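Local coordinates for protein probable mannosyltransferase KTR4 (Saccharomyces cerevisiae, PDB 5A07) that is a probable mannosyltransferase of the GT-A class, modelled here with guanosine-5'-diphosphate and a manganese ion, at residues N175-M189 and Y340-W352. Residues are numbered along the deposited sequence; the frame is centred on the assembly and turned at random.
Sequences NMPDSIDRERYDQEM and YLEEKGGFYYERW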
loop_
_atom_site.group_PDB
_atom_site.type_symbol
_atom_site.label_atom_id
_atom_site.label_comp_id
_atom_site.label_asym_id
_atom_site.label_seq_id
_atom_site.Cartn_x
_atom_site.Cartn_y
_atom_site.Cartn_z
ATOM N N ASN B 175 9.819 -18.959 -5.503
ATOM C CA ASN B 175 9.353 -19.590 -6.731
ATOM C C ASN B 175 7.923 -20.112 -6.686
ATOM O O ASN B 175 7.392 -20.398 -5.652
ATOM C CB ASN B 175 10.247 -20.799 -7.091
ATOM C CG ASN B 175 11.685 -20.408 -7.387
ATOM O OD1 ASN B 175 11.947 -19.394 -7.943
ATOM N ND2 ASN B 175 12.586 -21.268 -7.058
ATOM N N MET B 176 7.332 -20.213 -7.865
ATOM C CA MET B 176 6.032 -20.847 -8.004
ATOM C C MET B 176 6.076 -22.183 -7.254
ATOM O O MET B 176 6.958 -22.999 -7.518
ATOM C CB MET B 176 5.741 -21.077 -9.476
ATOM C CG MET B 176 4.347 -21.665 -9.715
ATOM S SD MET B 176 4.112 -22.135 -11.419
ATOM C CE MET B 176 4.033 -20.595 -12.282
ATOM N N PRO B 177 5.136 -22.413 -6.327
ATOM C CA PRO B 177 5.106 -23.655 -5.538
ATOM C C PRO B 177 4.573 -24.856 -6.377
ATOM O O PRO B 177 4.001 -24.655 -7.484
ATOM C CB PRO B 177 4.115 -23.336 -4.433
ATOM C CG PRO B 177 3.157 -22.379 -5.061
ATOM C CD PRO B 177 3.938 -21.571 -6.065
ATOM N N ASP B 178 4.761 -26.070 -5.856
ATOM C CA ASP B 178 4.292 -27.308 -6.557
ATOM C C ASP B 178 2.769 -27.413 -6.641
ATOM O O ASP B 178 2.231 -28.036 -7.549
ATOM C CB ASP B 178 4.790 -28.562 -5.841
ATOM C CG ASP B 178 6.301 -28.706 -5.891
ATOM O OD1 ASP B 178 6.909 -28.314 -6.929
ATOM O OD2 ASP B 178 6.853 -29.217 -4.875
ATOM N N SER B 179 2.076 -26.778 -5.705
ATOM C CA SER B 179 0.623 -26.735 -5.731
ATOM C C SER B 179 0.071 -26.196 -7.043
ATOM O O SER B 179 -1.079 -26.438 -7.347
ATOM C CB SER B 179 0.126 -25.911 -4.550
ATOM O OG SER B 179 0.629 -24.556 -4.591
ATOM N N ILE B 180 0.855 -25.485 -7.839
ATOM C CA ILE B 180 0.332 -24.868 -9.060
ATOM C C ILE B 180 0.561 -25.776 -10.256
ATOM O O ILE B 180 1.652 -26.248 -10.416
ATOM C CB ILE B 180 1.032 -23.496 -9.351
ATOM C CG1 ILE B 180 0.709 -22.466 -8.262
ATOM C CG2 ILE B 180 0.688 -22.935 -10.733
ATOM C CD1 ILE B 180 -0.774 -22.119 -8.151
ATOM N N ASP B 181 -0.437 -25.920 -11.125
ATOM C CA ASP B 181 -0.271 -26.579 -12.395
ATOM C C ASP B 181 0.249 -25.591 -13.416
ATOM O O ASP B 181 -0.502 -24.732 -13.971
ATOM C CB ASP B 181 -1.601 -27.204 -12.888
ATOM C CG ASP B 181 -1.583 -27.623 -14.403
ATOM O OD1 ASP B 181 -0.567 -27.615 -15.122
ATOM O OD2 ASP B 181 -2.646 -27.939 -14.910
ATOM N N ARG B 182 1.522 -25.751 -13.733
ATOM C CA ARG B 182 2.156 -24.856 -14.663
ATOM C C ARG B 182 1.481 -24.757 -16.024
ATOM O O ARG B 182 1.452 -23.659 -16.666
ATOM C CB ARG B 182 3.616 -25.215 -14.765
ATOM C CG ARG B 182 4.407 -24.282 -15.640
ATOM C CD ARG B 182 5.859 -24.634 -15.504
ATOM N NE ARG B 182 6.472 -24.146 -14.264
ATOM C CZ ARG B 182 6.835 -22.873 -14.073
ATOM N NH1 ARG B 182 6.582 -21.953 -14.998
ATOM N NH2 ARG B 182 7.429 -22.532 -12.976
ATOM N N GLU B 183 0.874 -25.847 -16.482
ATOM C CA GLU B 183 0.192 -25.761 -17.783
ATOM C C GLU B 183 -1.117 -24.910 -17.719
ATOM O O GLU B 183 -1.452 -24.089 -18.626
ATOM C CB GLU B 183 -0.003 -27.164 -18.394
ATOM C CG GLU B 183 -0.043 -27.164 -19.926
ATOM C CD GLU B 183 -0.083 -28.571 -20.520
ATOM O OE1 GLU B 183 -0.059 -29.553 -19.720
ATOM O OE2 GLU B 183 -0.135 -28.686 -21.778
ATOM N N ARG B 184 -1.841 -25.043 -16.630
ATOM C CA ARG B 184 -2.986 -24.140 -16.412
ATOM C C ARG B 184 -2.558 -22.644 -16.308
ATOM O O ARG B 184 -3.124 -21.751 -16.971
ATOM C CB ARG B 184 -3.694 -24.584 -15.166
ATOM C CG ARG B 184 -4.977 -23.827 -14.950
ATOM C CD ARG B 184 -5.664 -24.429 -13.747
ATOM N NE ARG B 184 -6.589 -23.495 -13.120
ATOM C CZ ARG B 184 -7.129 -23.699 -11.924
ATOM N NH1 ARG B 184 -6.838 -24.784 -11.216
ATOM N NH2 ARG B 184 -7.964 -22.815 -11.431
ATOM N N TYR B 185 -1.492 -22.427 -15.540
ATOM C CA TYR B 185 -0.884 -21.130 -15.421
ATOM C C TYR B 185 -0.681 -20.566 -16.820
ATOM O O TYR B 185 -1.097 -19.429 -17.123
ATOM C CB TYR B 185 0.417 -21.250 -14.567
ATOM C CG TYR B 185 1.308 -20.048 -14.704
ATOM C CD1 TYR B 185 0.987 -18.852 -14.087
ATOM C CD2 TYR B 185 2.451 -20.077 -15.494
ATOM C CE1 TYR B 185 1.786 -17.732 -14.257
ATOM C CE2 TYR B 185 3.244 -18.960 -15.677
ATOM C CZ TYR B 185 2.909 -17.790 -15.035
ATOM O OH TYR B 185 3.681 -16.680 -15.196
ATOM N N ASP B 186 -0.086 -21.381 -17.718
ATOM C CA ASP B 186 0.296 -20.856 -19.053
ATOM C C ASP B 186 -0.886 -20.458 -19.882
ATOM O O ASP B 186 -0.901 -19.400 -20.527
ATOM C CB ASP B 186 1.214 -21.818 -19.817
ATOM C CG ASP B 186 2.667 -21.733 -19.337
ATOM O OD1 ASP B 186 3.189 -20.606 -19.078
ATOM O OD2 ASP B 186 3.271 -22.804 -19.184
ATOM N N GLN B 187 -1.913 -21.279 -19.801
ATOM C CA GLN B 187 -3.126 -21.066 -20.570
ATOM C C GLN B 187 -3.880 -19.868 -19.996
ATOM O O GLN B 187 -4.251 -18.946 -20.752
ATOM C CB GLN B 187 -3.959 -22.354 -20.507
ATOM C CG GLN B 187 -5.420 -22.228 -20.925
ATOM C CD GLN B 187 -6.317 -23.208 -20.164
ATOM O OE1 GLN B 187 -6.132 -23.470 -18.954
ATOM N NE2 GLN B 187 -7.286 -23.759 -20.860
ATOM N N GLU B 188 -4.042 -19.826 -18.667
ATOM C CA GLU B 188 -4.697 -18.635 -18.052
ATOM C C GLU B 188 -3.985 -17.335 -18.421
ATOM O O GLU B 188 -4.638 -16.335 -18.770
ATOM C CB GLU B 188 -4.773 -18.739 -16.541
ATOM C CG GLU B 188 -5.540 -19.924 -16.016
ATOM C CD GLU B 188 -7.026 -19.901 -16.260
ATOM O OE1 GLU B 188 -7.525 -18.955 -16.943
ATOM O OE2 GLU B 188 -7.657 -20.875 -15.747
ATOM N N MET B 189 -2.647 -17.341 -18.382
ATOM C CA MET B 189 -1.898 -16.133 -18.662
ATOM C C MET B 189 -1.866 -15.808 -20.161
ATOM O O MET B 189 -1.895 -14.635 -20.544
ATOM C CB MET B 189 -0.537 -16.173 -17.982
ATOM C CG MET B 189 -0.598 -16.155 -16.445
ATOM S SD MET B 189 -1.510 -14.675 -15.862
ATOM C CE MET B 189 -2.985 -15.483 -15.226
ATOM N N TYR B 340 -5.047 -19.155 3.011
ATOM C CA TYR B 340 -6.234 -19.379 2.208
ATOM C C TYR B 340 -6.021 -18.961 0.771
ATOM O O TYR B 340 -6.326 -19.711 -0.207
ATOM C CB TYR B 340 -7.435 -18.614 2.829
ATOM C CG TYR B 340 -8.784 -19.013 2.262
ATOM C CD1 TYR B 340 -9.538 -20.044 2.826
ATOM C CD2 TYR B 340 -9.305 -18.346 1.176
ATOM C CE1 TYR B 340 -10.773 -20.375 2.313
ATOM C CE2 TYR B 340 -10.534 -18.702 0.633
ATOM C CZ TYR B 340 -11.262 -19.717 1.217
ATOM O OH TYR B 340 -12.472 -20.063 0.696
ATOM N N LEU B 341 -5.448 -17.769 0.592
ATOM C CA LEU B 341 -5.208 -17.356 -0.788
ATOM C C LEU B 341 -4.156 -18.259 -1.480
ATOM O O LEU B 341 -4.212 -18.440 -2.694
ATOM C CB LEU B 341 -4.745 -15.871 -0.835
ATOM C CG LEU B 341 -5.753 -14.852 -0.250
ATOM C CD1 LEU B 341 -5.172 -13.428 -0.319
ATOM C CD2 LEU B 341 -7.088 -14.911 -0.956
ATOM N N GLU B 342 -3.157 -18.686 -0.734
ATOM C CA GLU B 342 -2.098 -19.584 -1.275
ATOM C C GLU B 342 -2.777 -20.849 -1.845
ATOM O O GLU B 342 -2.553 -21.188 -2.998
ATOM C CB GLU B 342 -1.095 -19.941 -0.179
ATOM C CG GLU B 342 -0.002 -20.953 -0.571
ATOM C CD GLU B 342 0.984 -20.451 -1.635
ATOM O OE1 GLU B 342 0.859 -19.320 -2.173
ATOM O OE2 GLU B 342 1.951 -21.178 -1.945
ATOM N N GLU B 343 -3.713 -21.412 -1.082
ATOM C CA GLU B 343 -4.478 -22.609 -1.497
ATOM C C GLU B 343 -5.309 -22.405 -2.716
ATOM O O GLU B 343 -5.344 -23.249 -3.552
ATOM C CB GLU B 343 -5.353 -23.127 -0.374
ATOM C CG GLU B 343 -4.570 -23.933 0.650
ATOM C CD GLU B 343 -5.174 -23.974 2.068
ATOM O OE1 GLU B 343 -6.386 -23.662 2.253
ATOM O OE2 GLU B 343 -4.415 -24.328 3.018
ATOM N N LYS B 344 -5.908 -21.234 -2.892
ATOM C CA LYS B 344 -6.635 -20.933 -4.119
ATOM C C LYS B 344 -5.804 -20.815 -5.343
ATOM O O LYS B 344 -6.327 -20.969 -6.426
ATOM C CB LYS B 344 -7.386 -19.575 -4.031
ATOM C CG LYS B 344 -8.346 -19.404 -2.862
ATOM C CD LYS B 344 -9.434 -20.470 -2.799
ATOM C CE LYS B 344 -10.294 -20.472 -4.015
ATOM N NZ LYS B 344 -11.619 -21.035 -3.598
ATOM N N GLY B 345 -4.536 -20.431 -5.210
ATOM C CA GLY B 345 -3.655 -20.322 -6.338
ATOM C C GLY B 345 -3.817 -19.100 -7.171
ATOM O O GLY B 345 -3.224 -18.996 -8.272
ATOM N N GLY B 346 -4.663 -18.154 -6.725
ATOM C CA GLY B 346 -4.879 -16.951 -7.573
ATOM C C GLY B 346 -3.659 -16.015 -7.800
ATOM O O GLY B 346 -3.687 -15.218 -8.724
ATOM N N PHE B 347 -2.600 -16.134 -7.011
ATOM C CA PHE B 347 -1.363 -15.436 -7.366
ATOM C C PHE B 347 -0.825 -15.860 -8.745
ATOM O O PHE B 347 -0.140 -15.083 -9.386
ATOM C CB PHE B 347 -0.290 -15.596 -6.329
ATOM C CG PHE B 347 -0.572 -14.866 -5.034
ATOM C CD1 PHE B 347 -0.691 -13.479 -5.037
ATOM C CD2 PHE B 347 -0.716 -15.541 -3.855
ATOM C CE1 PHE B 347 -0.948 -12.802 -3.836
ATOM C CE2 PHE B 347 -0.993 -14.895 -2.665
ATOM C CZ PHE B 347 -1.113 -13.506 -2.676
ATOM N N TYR B 348 -1.210 -17.060 -9.213
ATOM C CA TYR B 348 -0.705 -17.600 -10.476
ATOM C C TYR B 348 -1.785 -17.814 -11.531
ATOM O O TYR B 348 -1.592 -17.440 -12.690
ATOM C CB TYR B 348 0.128 -18.896 -10.179
ATOM C CG TYR B 348 1.375 -18.619 -9.354
ATOM C CD1 TYR B 348 2.503 -18.067 -9.936
ATOM C CD2 TYR B 348 1.413 -18.860 -8.019
ATOM C CE1 TYR B 348 3.642 -17.814 -9.181
ATOM C CE2 TYR B 348 2.561 -18.609 -7.274
ATOM C CZ TYR B 348 3.642 -18.062 -7.859
ATOM O OH TYR B 348 4.731 -17.780 -7.111
ATOM N N TYR B 349 -2.936 -18.341 -11.132
ATOM C CA TYR B 349 -4.048 -18.513 -12.075
ATOM C C TYR B 349 -4.742 -17.213 -12.435
ATOM O O TYR B 349 -5.394 -17.102 -13.538
ATOM C CB TYR B 349 -5.064 -19.466 -11.475
ATOM C CG TYR B 349 -4.483 -20.863 -11.177
ATOM C CD1 TYR B 349 -3.641 -21.526 -12.105
ATOM C CD2 TYR B 349 -4.766 -21.522 -9.975
ATOM C CE1 TYR B 349 -3.099 -22.800 -11.821
ATOM C CE2 TYR B 349 -4.249 -22.779 -9.711
ATOM C CZ TYR B 349 -3.418 -23.413 -10.630
ATOM O OH TYR B 349 -2.926 -24.642 -10.331
ATOM N N GLU B 350 -4.596 -16.205 -11.546
ATOM C CA GLU B 350 -4.987 -14.874 -11.889
ATOM C C GLU B 350 -3.721 -14.021 -11.703
ATOM O O GLU B 350 -2.622 -14.558 -11.794
ATOM C CB GLU B 350 -6.168 -14.505 -10.999
ATOM C CG GLU B 350 -7.396 -15.387 -11.296
ATOM C CD GLU B 350 -8.639 -15.120 -10.430
ATOM O OE1 GLU B 350 -8.797 -14.029 -9.762
ATOM O OE2 GLU B 350 -9.444 -16.050 -10.365
ATOM N N ARG B 351 -3.836 -12.711 -11.478
ATOM C CA ARG B 351 -2.626 -11.887 -11.333
ATOM C C ARG B 351 -2.829 -11.037 -10.083
ATOM O O ARG B 351 -2.751 -9.796 -10.116
ATOM C CB ARG B 351 -2.316 -11.063 -12.607
ATOM C CG ARG B 351 -0.758 -10.802 -12.787
ATOM C CD ARG B 351 -0.434 -9.376 -13.160
ATOM N NE ARG B 351 -0.953 -8.518 -12.087
ATOM C CZ ARG B 351 -1.114 -7.193 -12.153
ATOM N NH1 ARG B 351 -0.744 -6.543 -13.209
ATOM N NH2 ARG B 351 -1.631 -6.512 -11.103
ATOM N N TRP B 352 -3.098 -11.685 -8.974
ATOM C CA TRP B 352 -3.440 -10.947 -7.792
ATOM C C TRP B 352 -2.216 -10.143 -7.292
ATOM O O TRP B 352 -1.184 -10.733 -6.974
ATOM C CB TRP B 352 -3.874 -11.896 -6.688
ATOM C CG TRP B 352 -5.159 -12.635 -6.900
ATOM C CD1 TRP B 352 -6.059 -12.428 -7.869
ATOM C CD2 TRP B 352 -5.649 -13.733 -6.112
ATOM N NE1 TRP B 352 -7.109 -13.286 -7.718
ATOM C CE2 TRP B 352 -6.866 -14.112 -6.655
ATOM C CE3 TRP B 352 -5.172 -14.424 -4.997
ATOM C CZ2 TRP B 352 -7.637 -15.158 -6.133
ATOM C CZ3 TRP B 352 -5.938 -15.493 -4.484
ATOM C CH2 TRP B 352 -7.152 -15.830 -5.054
HETATM O O HOH W 1 -0.911 -22.394 -4.877
#
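The ring of Tyr349 is sandwiched between Arg184 and Ile180. On one face the Arg184 guanidinium lies flat, planes 4° apart and CZ 3.7 Å from the ring centroid, a cation-pi stack; its side chain, extended from CG to NE with CG anti to the backbone N (chi1 -173°), also lays CD against Tyr349 CE1. Ile180 CD1 makes a CH-pi contact with the opposite face, 4.2 Å from the centroid. Tyr348 packs against the loop ahead of helix 182-194: Met176 CG sits over its face, 4.0 Å from the ring centroid, while Pro177 CD meets Tyr348 CE2 at 3.5 Å and Ile180 CG1 leans on Tyr348 CD2. Met176 then bends at chi3, bringing CE over the ring of Tyr185, whose edge faces Tyr348 O.

Among polar links, Asp181 N donates a nearly straight bond (172°) to Tyr349 OH at 2.9 Å. The stacked ring is thus tied down at its hydroxyl, beside the N-cap of helix 182-194, where Asp181 OD1 accepts weakly from Glu183 N and Arg184 N. A water joins Ser179 OG (2.7 Å) to Glu342 O (2.8 Å).

Within this GT-A family protein the contact is peripheral, the Asn175 side chain about 9 Å from bound guanosine-5'-diphosphate. The start of helix 182-194 and its preceding loop pack onto helix 346-349 and the end of helix 332-344; helix 203-214 backs both segments, Asn207 bonding Tyr348 OH, Arg210 pairing with Glu342 and His206 meeting Tyr185 edge-to-face.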